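Local coordinates for protein phytase (Citrobacter braakii, PDB 3ZHC) that is a phytase, a disulfide-bonded enzyme of the histidine phosphatase superfamily (branch 2), with a mixed sheet flanked by helices, at residues L243-V253 with Q376-I384. The protein carries 2 engineered substitutions. Residues are numbered along the deposited sequence; the frame is centred on the assembly and turned at random.
Sequences LLQEAQGMPQV and QTLRDMRDI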
ATOM      1  N   LEU B 243      -8.665 -13.997  -9.497  1.00  9.71           N
ATOM      2  CA  LEU B 243      -8.700 -14.288  -8.051  1.00  9.90           C
ATOM      3  C   LEU B 243      -9.642 -15.433  -7.757  1.00  9.92           C
ATOM      4  O   LEU B 243      -9.291 -16.345  -7.018  1.00  9.68           O
ATOM      5  CB  LEU B 243      -9.149 -13.074  -7.235  1.00  9.90           C
ATOM      6  CG  LEU B 243      -9.033 -13.242  -5.702  1.00 10.25           C
ATOM      7  CD1 LEU B 243      -7.786 -12.527  -5.176  1.00  9.96           C
ATOM      8  CD2 LEU B 243     -10.291 -12.752  -4.986  1.00  9.84           C
ATOM      9  N   LEU B 244     -10.849 -15.367  -8.340  1.00 10.20           N
ATOM     10  CA  LEU B 244     -11.867 -16.441  -8.182  1.00 10.41           C
ATOM     11  C   LEU B 244     -11.355 -17.803  -8.689  1.00 10.89           C
ATOM     12  O   LEU B 244     -11.543 -18.826  -8.016  1.00 10.50           O
ATOM     13  CB  LEU B 244     -13.170 -16.057  -8.865  1.00 10.32           C
ATOM     14  CG  LEU B 244     -13.932 -14.898  -8.166  1.00 10.07           C
ATOM     15  CD1 LEU B 244     -14.997 -14.275  -9.108  1.00 10.01           C
ATOM     16  CD2 LEU B 244     -14.555 -15.337  -6.844  1.00  8.87           C
ATOM     17  N   GLN B 245     -10.701 -17.808  -9.864  1.00 11.52           N
ATOM     18  CA  GLN B 245     -10.096 -19.050 -10.413  1.00 12.11           C
ATOM     19  C   GLN B 245      -9.135 -19.702  -9.394  1.00 12.62           C
ATOM     20  O   GLN B 245      -9.221 -20.923  -9.122  1.00 12.73           O
ATOM     21  CB  GLN B 245      -9.336 -18.774 -11.707  1.00 12.13           C
ATOM     22  CG  GLN B 245     -10.177 -18.474 -12.882  1.00 12.04           C
ATOM     23  CD  GLN B 245      -9.359 -18.037 -14.095  1.00 12.34           C
ATOM     24  OE1 GLN B 245      -8.120 -17.939 -14.035  1.00 12.54           O
ATOM     25  NE2 GLN B 245     -10.045 -17.773 -15.202  1.00 11.60           N
ATOM     26  N   GLU B 246      -8.241 -18.870  -8.841  1.00 13.06           N
ATOM     27  CA  GLU B 246      -7.272 -19.289  -7.823  1.00 13.43           C
ATOM     28  C   GLU B 246      -7.978 -19.817  -6.557  1.00 13.59           C
ATOM     29  O   GLU B 246      -7.729 -20.950  -6.130  1.00 13.69           O
ATOM     30  CB  GLU B 246      -6.347 -18.121  -7.471  1.00 13.55           C
ATOM     31  CG  GLU B 246      -5.175 -18.435  -6.506  1.00 13.93           C
ATOM     32  CD  GLU B 246      -4.084 -19.316  -7.108  1.00 14.31           C
ATOM     33  OE1 GLU B 246      -3.827 -19.265  -8.317  1.00 14.07           O
ATOM     34  OE2 GLU B 246      -3.472 -20.061  -6.339  1.00 16.48           O
ATOM     35  N   ALA B 247      -8.852 -19.004  -5.974  1.00 13.79           N
ATOM     36  CA  ALA B 247      -9.611 -19.397  -4.744  1.00 14.05           C
ATOM     37  C   ALA B 247     -10.467 -20.671  -4.934  1.00 14.34           C
ATOM     38  O   ALA B 247     -10.666 -21.434  -3.989  1.00 14.20           O
ATOM     39  CB  ALA B 247     -10.479 -18.240  -4.254  1.00 13.96           C
ATOM     40  N   GLN B 248     -10.958 -20.871  -6.165  1.00 14.73           N
ATOM     41  CA  GLN B 248     -11.718 -22.069  -6.561  1.00 15.21           C
ATOM     42  C   GLN B 248     -10.852 -23.341  -6.695  1.00 15.79           C
ATOM     43  O   GLN B 248     -11.387 -24.438  -6.746  1.00 15.80           O
ATOM     44  CB  GLN B 248     -12.473 -21.801  -7.900  1.00 15.17           C
ATOM     45  CG  GLN B 248     -13.347 -22.974  -8.498  1.00 14.94           C
ATOM     46  CD  GLN B 248     -14.441 -23.465  -7.549  1.00 15.12           C
ATOM     47  OE1 GLN B 248     -14.800 -22.791  -6.570  1.00 14.64           O
ATOM     48  NE2 GLN B 248     -14.980 -24.644  -7.841  1.00 15.01           N
ATOM     49  N   GLY B 249      -9.527 -23.185  -6.753  1.00 16.51           N
ATOM     50  CA  GLY B 249      -8.621 -24.299  -6.909  1.00 17.14           C
ATOM     51  C   GLY B 249      -8.501 -24.763  -8.337  1.00 17.71           C
ATOM     52  O   GLY B 249      -8.177 -25.942  -8.580  1.00 17.90           O
ATOM     53  N   MET B 250      -8.753 -23.853  -9.297  1.00 18.25           N
ATOM     54  CA  MET B 250      -8.669 -24.209 -10.715  1.00 18.63           C
ATOM     55  C   MET B 250      -7.215 -24.458 -11.097  1.00 18.79           C
ATOM     56  O   MET B 250      -6.343 -23.657 -10.764  1.00 18.83           O
ATOM     57  CB  MET B 250      -9.281 -23.150 -11.621  1.00 18.72           C
ATOM     58  CG  MET B 250     -10.761 -23.132 -11.565  1.00 19.36           C
ATOM     59  SD  MET B 250     -11.463 -22.249 -12.937  1.00 21.22           S
ATOM     60  CE  MET B 250     -13.190 -22.723 -12.764  1.00 20.62           C
ATOM     61  N   PRO B 251      -6.953 -25.573 -11.803  1.00 19.11           N
ATOM     62  CA  PRO B 251      -5.561 -26.004 -12.118  1.00 19.16           C
ATOM     63  C   PRO B 251      -4.745 -25.006 -12.955  1.00 19.11           C
ATOM     64  O   PRO B 251      -3.549 -24.912 -12.753  1.00 19.43           O
ATOM     65  CB  PRO B 251      -5.772 -27.311 -12.873  1.00 19.25           C
ATOM     66  CG  PRO B 251      -7.221 -27.257 -13.336  1.00 19.21           C
ATOM     67  CD  PRO B 251      -7.965 -26.470 -12.414  1.00 19.11           C
ATOM     68  N   GLN B 252      -5.399 -24.278 -13.875  1.00 18.94           N
ATOM     69  CA  GLN B 252      -4.734 -23.270 -14.707  1.00 18.75           C
ATOM     70  C   GLN B 252      -5.390 -21.900 -14.493  1.00 18.33           C
ATOM     71  O   GLN B 252      -6.434 -21.604 -15.080  1.00 18.28           O
ATOM     72  CB  GLN B 252      -4.787 -23.681 -16.188  1.00 18.89           C
ATOM     73  CG  GLN B 252      -3.843 -22.872 -17.116  1.00 19.48           C
ATOM     74  CD  GLN B 252      -2.364 -23.324 -17.043  1.00 20.55           C
ATOM     75  OE1 GLN B 252      -1.945 -24.053 -16.114  1.00 21.30           O
ATOM     76  NE2 GLN B 252      -1.570 -22.893 -18.030  1.00 20.73           N
ATOM     77  N   VAL B 253      -4.760 -21.071 -13.645  1.00 17.91           N
ATOM     78  CA  VAL B 253      -5.257 -19.727 -13.327  1.00 17.50           C
ATOM     79  C   VAL B 253      -4.577 -18.740 -14.235  1.00 17.29           C
ATOM     80  O   VAL B 253      -3.354 -18.704 -14.293  1.00 17.12           O
ATOM     81  CB  VAL B 253      -4.979 -19.340 -11.856  1.00 17.44           C
ATOM     82  CG1 VAL B 253      -5.481 -17.939 -11.562  1.00 17.11           C
ATOM     83  CG2 VAL B 253      -5.611 -20.356 -10.902  1.00 17.24           C
ATOM     84  N   GLN B 376      -9.800 -15.286   4.714  1.00 16.67           N
ATOM     85  CA  GLN B 376      -8.835 -16.335   4.392  1.00 16.69           C
ATOM     86  C   GLN B 376      -7.875 -15.799   3.390  1.00 16.89           C
ATOM     87  O   GLN B 376      -8.290 -15.101   2.438  1.00 16.91           O
ATOM     88  CB  GLN B 376      -9.529 -17.543   3.792  1.00 16.68           C
ATOM     89  CG  GLN B 376     -10.344 -18.353   4.814  1.00 16.43           C
ATOM     90  CD  GLN B 376     -11.610 -18.917   4.237  1.00 15.96           C
ATOM     91  OE1 GLN B 376     -12.380 -18.196   3.636  1.00 15.92           O
ATOM     92  NE2 GLN B 376     -11.843 -20.215   4.432  1.00 15.71           N
ATOM     93  N   THR B 377      -6.583 -16.106   3.566  1.00 17.08           N
ATOM     94  CA  THR B 377      -5.578 -15.753   2.566  1.00 17.35           C
ATOM     95  C   THR B 377      -5.887 -16.528   1.281  1.00 17.59           C
ATOM     96  O   THR B 377      -6.592 -17.554   1.317  1.00 17.73           O
ATOM     97  CB  THR B 377      -4.130 -16.050   3.028  1.00 17.31           C
ATOM     98  OG1 THR B 377      -3.989 -17.433   3.350  1.00 17.30           O
ATOM     99  CG2 THR B 377      -3.767 -15.214   4.256  1.00 17.30           C
ATOM    100  N   LEU B 378      -5.377 -16.043   0.158  1.00 17.92           N
ATOM    101  CA  LEU B 378      -5.610 -16.687  -1.147  1.00 18.18           C
ATOM    102  C   LEU B 378      -5.039 -18.126  -1.156  1.00 18.61           C
ATOM    103  O   LEU B 378      -5.625 -19.030  -1.732  1.00 18.60           O
ATOM    104  CB  LEU B 378      -5.025 -15.819  -2.286  1.00 18.06           C
ATOM    105  CG  LEU B 378      -5.291 -16.201  -3.753  1.00 17.64           C
ATOM    106  CD1 LEU B 378      -6.783 -16.407  -4.019  1.00 17.02           C
ATOM    107  CD2 LEU B 378      -4.711 -15.146  -4.691  1.00 16.45           C
ATOM    108  N   ARG B 379      -3.893 -18.295  -0.502  1.00 19.25           N
ATOM    109  CA  ARG B 379      -3.258 -19.601  -0.282  1.00 19.73           C
ATOM    110  C   ARG B 379      -4.195 -20.530   0.502  1.00 19.70           C
ATOM    111  O   ARG B 379      -4.374 -21.700   0.130  1.00 19.43           O
ATOM    112  CB  ARG B 379      -1.954 -19.402   0.496  1.00 20.04           C
ATOM    113  CG  ARG B 379      -1.008 -20.601   0.603  1.00 21.64           C
ATOM    114  CD  ARG B 379      -0.242 -20.854  -0.684  1.00 23.73           C
ATOM    115  NE  ARG B 379      -0.895 -21.825  -1.579  1.00 25.37           N
ATOM    116  CZ  ARG B 379      -0.555 -22.032  -2.857  1.00 26.80           C
ATOM    117  NH1 ARG B 379       0.444 -21.330  -3.452  1.00 27.36           N
ATOM    118  NH2 ARG B 379      -1.214 -22.945  -3.563  1.00 27.33           N
ATOM    119  N   ASP B 380      -4.798 -19.999   1.585  1.00 19.72           N
ATOM    120  CA  ASP B 380      -5.746 -20.789   2.420  1.00 19.88           C
ATOM    121  C   ASP B 380      -7.061 -21.134   1.682  1.00 19.85           C
ATOM    122  O   ASP B 380      -7.729 -22.094   2.050  1.00 19.73           O
ATOM    123  CB  ASP B 380      -6.045 -20.085   3.774  1.00 20.02           C
ATOM    124  CG  ASP B 380      -4.862 -20.185   4.799  1.00 20.58           C
ATOM    125  OD1 ASP B 380      -3.755 -20.693   4.459  1.00 21.41           O
ATOM    126  OD2 ASP B 380      -5.056 -19.748   5.959  1.00 21.45           O
ATOM    127  N   MET B 381      -7.422 -20.348   0.660  1.00 19.92           N
ATOM    128  CA  MET B 381      -8.563 -20.666  -0.201  1.00 20.11           C
ATOM    129  C   MET B 381      -8.140 -21.778  -1.134  1.00 20.57           C
ATOM    130  O   MET B 381      -8.792 -22.813  -1.201  1.00 20.48           O
ATOM    131  CB  MET B 381      -9.019 -19.455  -0.998  1.00 19.87           C
ATOM    132  CG  MET B 381      -9.629 -18.364  -0.128  1.00 19.78           C
ATOM    133  SD  MET B 381     -10.014 -16.875  -1.016  1.00 18.21           S
ATOM    134  CE  MET B 381     -10.778 -15.891   0.294  1.00 18.86           C
ATOM    135  N   ARG B 382      -7.032 -21.538  -1.842  1.00 21.16           N
ATOM    136  CA  ARG B 382      -6.419 -22.489  -2.784  1.00 21.82           C
ATOM    137  C   ARG B 382      -6.251 -23.883  -2.195  1.00 22.09           C
ATOM    138  O   ARG B 382      -6.611 -24.857  -2.835  1.00 22.15           O
ATOM    139  CB  ARG B 382      -5.035 -21.958  -3.232  1.00 21.98           C
ATOM    140  CG  ARG B 382      -4.295 -22.763  -4.332  1.00 22.80           C
ATOM    141  CD  ARG B 382      -5.059 -22.758  -5.589  1.00 24.01           C
ATOM    142  NE  ARG B 382      -4.307 -23.253  -6.755  1.00 24.54           N
ATOM    143  CZ  ARG B 382      -4.758 -23.204  -8.018  1.00 24.71           C
ATOM    144  NH1 ARG B 382      -5.965 -22.678  -8.298  1.00 25.04           N
ATOM    145  NH2 ARG B 382      -4.009 -23.679  -9.014  1.00 24.84           N
ATOM    146  N   ASP B 383      -5.718 -23.958  -0.979  1.00 22.54           N
ATOM    147  CA  ASP B 383      -5.482 -25.234  -0.276  1.00 22.86           C
ATOM    148  C   ASP B 383      -6.674 -25.752   0.541  1.00 23.15           C
ATOM    149  O   ASP B 383      -6.648 -26.896   0.988  1.00 23.04           O
ATOM    150  CB  ASP B 383      -4.298 -25.086   0.694  1.00 22.95           C
ATOM    151  CG  ASP B 383      -3.008 -24.684   0.013  1.00 23.03           C
ATOM    152  OD1 ASP B 383      -2.792 -25.006  -1.164  1.00 23.28           O
ATOM    153  OD2 ASP B 383      -2.193 -24.034   0.682  1.00 24.32           O
ATOM    154  N   ILE B 384      -7.711 -24.905   0.730  1.00 23.54           N
ATOM    155  CA  ILE B 384      -8.860 -25.189   1.641  1.00 23.87           C
ATOM    156  C   ILE B 384      -8.280 -25.584   3.011  1.00 24.16           C
ATOM    157  O   ILE B 384      -8.547 -26.676   3.546  1.00 24.28           O
ATOM    158  CB  ILE B 384      -9.865 -26.247   1.095  1.00 23.93           C
ATOM    159  CG1 ILE B 384     -10.287 -25.920  -0.330  1.00 23.96           C
ATOM    160  CG2 ILE B 384     -11.109 -26.325   2.007  1.00 23.78           C
ATOM    161  CD1 ILE B 384     -11.256 -26.938  -0.927  1.00 24.53           C
TER
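Ala-247 and Met-381 mark the tight side of this contact. Their CA atoms lie 4.8 Å apart. Ala-247 CB touches Met-381 SD at 3.5 Å. The axes of 243-247 and 378-382 come within 8.9 Å, at 52° to each other; the small Ala-247 side chain is consistent with this. Leu-378 packs beside this point. Its CG meets Glu-246 CG at 3.5 Å, the two side chains crossing at about a right angle, and its methyl groups reach Leu-243 CD1. Trp-264 of helix 260-280 also touches Leu-378 and Glu-246.

The polar half of the contact belongs to Arg-382. Its CG stands anti to the backbone N (chi1 -174°), and the chain then bends at chi2 and runs across the end of helix 231-247. That helix finishes in a Schellman motif, with Gly-249 at positive phi. Arg-382 joins it there: NH1 donates to Glu-246 O, an oxygen that also accepts from Gly-249 N. This bond is long at 3.3 Å but nearly straight, in the carbonyl plane and on a lone pair. NH1 and NH2 also grip Met-250 O end-on, at 2.7 Å and 2.9 Å, both from above the same face of its carbonyl plane. The Glu-246 carboxylate stacks over one face of the guanidinium, the planes 24° apart. Glu-246 OE2 lies 3.3 Å from Arg-382 NE, a salt bridge of charge alone with no N-H aimed at the oxygen.

Toward solvent the fit is looser. The exposed Arg-379 makes a salt bridge to Asp-383 within 376-384, with a weak bond from NE to OD2. Its charge lies near that of Glu-246, beyond salt-bridge range.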